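Local coordinates for ABC transporter, ATP binding protein (Sulfolobus solfataricus, PDB 1OXX) that powers glucose uptake as the ATP-hydrolysing subunit of an archaeal ABC transporter, coupling ATP hydrolysis to sugar import, at residues A[96-99]-A[100-103]; A[111-114]-A[115-118]. The protein carries 1 engineered substitution. All blocks are in the same frame, centred on the assembly; numbering follows the deposited sequence.

Contact 1. Residues A[96-99]-A[100-103]; sequences NLTA and FENI
Glu101 reaches back over the start of its own helix to Thr98, and the two residues close a capping box. From CB outward the glutamate meets something at each atom. Its CB packs against Leu97 CB at 3.6 Å, the two side chains crossing at about a right angle. CG comes 3.3 Å from Thr98 OG1, and because the chain runs extended beyond CG (chi2 179°), the carboxylate arrives beside the Thr98 backbone. There OE1 accepts from Thr98 N at 2.9 Å, nearly straight at 167° and on the anti lone pair, while the nearest atom of 96-99 to OE2 is Leu97 CD2, 4.2 Å away. The return bond runs from Glu101 N to Thr98 OG1, 3.1 Å. Chi1 of 59° tucks that hydroxyl between the threonine's own N and carbonyl carbon, facing the first turn. Thr98 O takes two donors from Asn102: the backbone N at 2.8 Å, and ND2 at 3.1 Å, which comes from above the carbonyl plane. Asn102 OD1 accepts from Tyr94 N, tying the preceding loop to the helix. Ala99 and Ile103 lie on Val149 of helix 143-155, and Phe100 and Ile103 reach Val121 of helix 114-127, so this short helix packs on both longer ones.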
ATOM      1  N   ASN A  96     -23.878  -0.249  19.520  1.00  3.81           N
ATOM      2  CA  ASN A  96     -24.709  -0.683  20.634  1.00  5.93           C
ATOM      3  C   ASN A  96     -24.650  -2.178  20.916  1.00  9.22           C
ATOM      4  O   ASN A  96     -25.574  -2.761  21.500  1.00  9.40           O
ATOM      5  CB  ASN A  96     -26.154  -0.259  20.447  1.00  6.12           C
ATOM      6  CG  ASN A  96     -26.896  -0.228  21.754  1.00 11.71           C
ATOM      7  OD1 ASN A  96     -26.287  -0.024  22.814  1.00  9.96           O
ATOM      8  ND2 ASN A  96     -28.210  -0.440  21.706  1.00  8.54           N
ATOM      9  N   LEU A  97     -23.556  -2.792  20.497  1.00  6.13           N
ATOM     10  CA  LEU A  97     -23.261  -4.174  20.869  1.00  5.41           C
ATOM     11  C   LEU A  97     -21.951  -4.111  21.655  1.00  4.35           C
ATOM     12  O   LEU A  97     -21.059  -3.323  21.324  1.00  4.57           O
ATOM     13  CB  LEU A  97     -23.106  -5.080  19.638  1.00  6.00           C
ATOM     14  CG  LEU A  97     -24.358  -5.493  18.845  1.00  9.47           C
ATOM     15  CD1 LEU A  97     -23.975  -6.533  17.798  1.00  9.30           C
ATOM     16  CD2 LEU A  97     -25.483  -5.990  19.748  1.00 19.61           C
ATOM     17  N   THR A  98     -21.820  -4.921  22.698  1.00  4.06           N
ATOM     18  CA  THR A  98     -20.569  -4.940  23.419  1.00  3.85           C
ATOM     19  C   THR A  98     -19.499  -5.566  22.532  1.00  2.95           C
ATOM     20  O   THR A  98     -19.792  -6.112  21.461  1.00  4.31           O
ATOM     21  CB  THR A  98     -20.664  -5.785  24.683  1.00  3.52           C
ATOM     22  OG1 THR A  98     -21.029  -7.132  24.319  1.00  5.23           O
ATOM     23  CG2 THR A  98     -21.755  -5.293  25.612  1.00  5.45           C
ATOM     24  N   ALA A  99     -18.255  -5.530  22.977  1.00  2.14           N
ATOM     25  CA  ALA A  99     -17.190  -6.179  22.230  1.00  3.37           C
ATOM     26  C   ALA A  99     -17.529  -7.665  22.036  1.00  3.06           C
ATOM     27  O   ALA A  99     -17.369  -8.203  20.946  1.00  4.43           O
ATOM     28  CB  ALA A  99     -15.856  -5.983  22.939  1.00  4.06           C
ATOM     29  N   PHE A 100     -17.991  -8.342  23.085  1.00  3.18           N
ATOM     30  CA  PHE A 100     -18.367  -9.745  22.973  1.00  5.01           C
ATOM     31  C   PHE A 100     -19.418  -9.918  21.888  1.00  4.52           C
ATOM     32  O   PHE A 100     -19.315 -10.787  21.060  1.00  4.16           O
ATOM     33  CB  PHE A 100     -18.956 -10.273  24.297  1.00  5.35           C
ATOM     34  CG  PHE A 100     -19.383 -11.721  24.242  1.00  4.99           C
ATOM     35  CD1 PHE A 100     -18.511 -12.718  24.575  1.00  5.92           C
ATOM     36  CD2 PHE A 100     -20.631 -12.074  23.782  1.00  4.85           C
ATOM     37  CE1 PHE A 100     -18.891 -14.044  24.509  1.00  9.89           C
ATOM     38  CE2 PHE A 100     -21.010 -13.394  23.717  1.00  4.91           C
ATOM     39  CZ  PHE A 100     -20.134 -14.377  24.075  1.00  7.69           C
ATOM     40  N   GLU A 101     -20.466  -9.109  21.940  1.00  4.25           N
ATOM     41  CA  GLU A 101     -21.556  -9.214  21.003  1.00  5.94           C
ATOM     42  C   GLU A 101     -21.097  -8.939  19.580  1.00  3.01           C
ATOM     43  O   GLU A 101     -21.565  -9.567  18.614  1.00  6.96           O
ATOM     44  CB  GLU A 101     -22.661  -8.233  21.416  1.00  5.39           C
ATOM     45  CG  GLU A 101     -23.406  -8.635  22.679  1.00  7.49           C
ATOM     46  CD  GLU A 101     -24.485  -7.645  23.089  1.00 10.18           C
ATOM     47  OE1 GLU A 101     -24.213  -6.432  23.193  1.00  6.72           O
ATOM     48  OE2 GLU A 101     -25.634  -8.102  23.329  1.00 19.19           O
ATOM     49  N   ASN A 102     -20.160  -8.004  19.425  1.00  3.55           N
ATOM     50  CA  ASN A 102     -19.620  -7.702  18.109  1.00  5.35           C
ATOM     51  C   ASN A 102     -18.855  -8.897  17.547  1.00  4.14           C
ATOM     52  O   ASN A 102     -18.965  -9.213  16.365  1.00  5.88           O
ATOM     53  CB  ASN A 102     -18.694  -6.488  18.171  1.00  3.73           C
ATOM     54  CG  ASN A 102     -19.403  -5.207  17.837  1.00  7.73           C
ATOM     55  OD1 ASN A 102     -19.651  -4.910  16.656  1.00 12.15           O
ATOM     56  ND2 ASN A 102     -19.748  -4.428  18.862  1.00  4.38           N
ATOM     57  N   ILE A 103     -18.059  -9.551  18.386  1.00  5.10           N
ATOM     58  CA  ILE A 103     -17.263 -10.687  17.950  1.00  3.93           C
ATOM     59  C   ILE A 103     -18.135 -11.922  17.704  1.00  7.36           C
ATOM     60  O   ILE A 103     -17.864 -12.713  16.792  1.00  7.84           O
ATOM     61  CB  ILE A 103     -16.150 -10.969  18.958  1.00  5.86           C
ATOM     62  CG1 ILE A 103     -15.222  -9.753  19.087  1.00  6.05           C
ATOM     63  CG2 ILE A 103     -15.354 -12.213  18.555  1.00  4.99           C
ATOM     64  CD1 ILE A 103     -14.240  -9.845  20.287  1.00  7.52           C
TER

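Contact 2. Residues A[111-114]-A[115-118]; sequences KMSK and EEIR
Ser113 and Glu116 bond each other in both directions, backbone N to side chain each way, where helix 114-127 starts, and this is the close-fitting part of the contact. Glu116 OE2 accepts from Ser113 N at 2.8 Å on its anti lone pair, in a nearly linear bond of 171°. In exchange Ser113 OG, turned over the first turn by a chi1 of 69°, accepts from Glu116 N at 3.2 Å. Ser113 O receives Ile117 N at 3.0 Å, so the serine is bonded through N, OG and O. The reciprocal pair is a capping box, with serine as N-cap and glutamate three residues on, capping the N-terminus of a helix in the ABC-ATPase domain. Next to the box Met112 CB rests 3.8 Å from Ile117 CG1, the apolar pair of the contact; a bend at chi3 (60°) brings CE to 3.6 Å from Glu116 O. The incoming loop is looser: a water donates to both Lys111 O and Glu116 OE2, the latter at 2.7 Å, bridging it to the cap. On the exposed turn the grip is firm again, Arg118 holding Glu115 side-on, NE to OE1 and NH2 to OE2 (2.8 Å), while NH1 forms a salt bridge with Glu122.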
ATOM      1  N   LYS A 111     -24.810 -22.652  13.462  1.00 10.79           N
ATOM      2  CA  LYS A 111     -25.228 -23.876  14.128  1.00 10.08           C
ATOM      3  C   LYS A 111     -24.407 -24.211  15.361  1.00 10.36           C
ATOM      4  O   LYS A 111     -24.130 -25.369  15.656  1.00 10.59           O
ATOM      5  CB  LYS A 111     -25.214 -25.047  13.143  1.00 16.74           C
ATOM      6  CG  LYS A 111     -26.201 -24.877  12.000  1.00 21.01           C
ATOM      7  CD  LYS A 111     -26.211 -26.087  11.075  0.50 28.83           C
ATOM      8  CE  LYS A 111     -24.971 -26.138  10.190  0.50 33.16           C
ATOM      9  NZ  LYS A 111     -23.732 -26.443  10.956  0.50 37.15           N
ATOM     10  N   MET A 112     -24.076 -23.176  16.127  1.00  7.89           N
ATOM     11  CA  MET A 112     -23.328 -23.330  17.353  1.00  8.19           C
ATOM     12  C   MET A 112     -24.222 -23.050  18.556  1.00  6.58           C
ATOM     13  O   MET A 112     -25.041 -22.134  18.522  1.00  7.74           O
ATOM     14  CB  MET A 112     -22.137 -22.366  17.349  1.00  9.11           C
ATOM     15  CG  MET A 112     -21.150 -22.685  16.233  1.00  9.41           C
ATOM     16  SD  MET A 112     -19.819 -21.490  16.030  1.00 12.25           S
ATOM     17  CE  MET A 112     -19.072 -21.555  17.545  1.00 11.16           C
ATOM     18  N   SER A 113     -24.048 -23.812  19.625  1.00  7.26           N
ATOM     19  CA  SER A 113     -24.783 -23.563  20.851  1.00  4.83           C
ATOM     20  C   SER A 113     -24.245 -22.309  21.549  1.00  4.77           C
ATOM     21  O   SER A 113     -23.190 -21.789  21.207  1.00  6.93           O
ATOM     22  CB  SER A 113     -24.616 -24.736  21.808  1.00  8.44           C
ATOM     23  OG  SER A 113     -23.277 -24.792  22.298  1.00 10.64           O
ATOM     24  N   LYS A 114     -24.945 -21.876  22.586  1.00  6.89           N
ATOM     25  CA  LYS A 114     -24.527 -20.716  23.348  1.00  6.72           C
ATOM     26  C   LYS A 114     -23.121 -20.899  23.920  1.00  5.88           C
ATOM     27  O   LYS A 114     -22.287 -19.994  23.855  1.00  5.91           O
ATOM     28  CB  LYS A 114     -25.519 -20.467  24.488  1.00 13.11           C
ATOM     29  CG  LYS A 114     -25.322 -19.146  25.214  1.00 17.61           C
ATOM     30  CD  LYS A 114     -26.517 -18.801  26.110  1.00 24.45           C
ATOM     31  CE  LYS A 114     -27.876 -19.073  25.433  1.00 25.31           C
ATOM     32  NZ  LYS A 114     -28.121 -18.306  24.169  1.00 21.17           N
ATOM     33  N   GLU A 115     -22.864 -22.074  24.477  1.00  7.64           N
ATOM     34  CA  GLU A 115     -21.571 -22.346  25.093  1.00  9.36           C
ATOM     35  C   GLU A 115     -20.467 -22.388  24.039  1.00  7.31           C
ATOM     36  O   GLU A 115     -19.344 -21.949  24.275  1.00  8.50           O
ATOM     37  CB  GLU A 115     -21.628 -23.651  25.887  1.00 11.61           C
ATOM     38  CG  GLU A 115     -22.093 -23.448  27.320  1.00 32.14           C
ATOM     39  CD  GLU A 115     -21.157 -22.541  28.098  1.00 46.06           C
ATOM     40  OE1 GLU A 115     -21.553 -21.400  28.432  1.00 36.18           O
ATOM     41  OE2 GLU A 115     -20.015 -22.968  28.365  1.00 38.59           O
ATOM     42  N   GLU A 116     -20.784 -22.928  22.870  1.00  7.50           N
ATOM     43  CA  GLU A 116     -19.807 -23.005  21.793  1.00  7.64           C
ATOM     44  C   GLU A 116     -19.429 -21.610  21.317  1.00  5.74           C
ATOM     45  O   GLU A 116     -18.267 -21.334  21.050  1.00  6.82           O
ATOM     46  CB  GLU A 116     -20.342 -23.834  20.634  1.00  7.01           C
ATOM     47  CG  GLU A 116     -20.449 -25.312  20.963  1.00 12.10           C
ATOM     48  CD  GLU A 116     -21.036 -26.125  19.825  1.00 23.69           C
ATOM     49  OE1 GLU A 116     -20.416 -27.139  19.440  1.00 39.06           O
ATOM     50  OE2 GLU A 116     -22.119 -25.764  19.320  1.00 17.32           O
ATOM     51  N   ILE A 117     -20.424 -20.748  21.147  1.00  5.58           N
ATOM     52  CA  ILE A 117     -20.170 -19.370  20.757  1.00  4.46           C
ATOM     53  C   ILE A 117     -19.295 -18.689  21.815  1.00  4.75           C
ATOM     54  O   ILE A 117     -18.298 -18.037  21.478  1.00  5.24           O
ATOM     55  CB  ILE A 117     -21.518 -18.622  20.586  1.00  4.99           C
ATOM     56  CG1 ILE A 117     -22.258 -19.138  19.357  1.00  6.60           C
ATOM     57  CG2 ILE A 117     -21.315 -17.112  20.528  1.00  6.89           C
ATOM     58  CD1 ILE A 117     -23.688 -18.644  19.304  1.00  6.12           C
ATOM     59  N   ARG A 118     -19.626 -18.888  23.087  1.00  7.03           N
ATOM     60  CA  ARG A 118     -18.904 -18.202  24.162  1.00  5.62           C
ATOM     61  C   ARG A 118     -17.458 -18.638  24.189  1.00  8.03           C
ATOM     62  O   ARG A 118     -16.546 -17.816  24.263  1.00  7.49           O
ATOM     63  CB  ARG A 118     -19.558 -18.485  25.511  1.00  9.60           C
ATOM     64  CG  ARG A 118     -18.854 -17.746  26.640  1.00 10.90           C
ATOM     65  CD  ARG A 118     -19.270 -18.171  28.022  1.00 19.27           C
ATOM     66  NE  ARG A 118     -19.017 -19.592  28.231  1.00 20.26           N
ATOM     67  CZ  ARG A 118     -17.814 -20.127  28.386  1.00 23.54           C
ATOM     68  NH1 ARG A 118     -16.732 -19.359  28.365  1.00 25.91           N
ATOM     69  NH2 ARG A 118     -17.688 -21.434  28.563  1.00 34.31           N
TER
HETATM   70  O   HOH W   1     -23.543 -27.311  17.618  1.00 28.01           O

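In the fold
Contacts 1 and 2 start successive helices, 99-104 and 114-127, with the same device: a hydroxyl N-cap paired with a glutamate three residues on. Their settings differ. Contact 1 is partly buried, its helix lodged among neighbours, and an asparagine side chain adds to the bonding at the cap. Contact 2 lies on the surface, where a bridging water and an arginine-glutamate salt bridge are added to the box. In each, an apolar residue just before the cap packs against the first turn. The two helices meet directly: Phe100 CZ lies 4.0 Å from Arg118 CA, although the contact centres are about 15 Å apart. Both lie away from the residues thought to bind ATP.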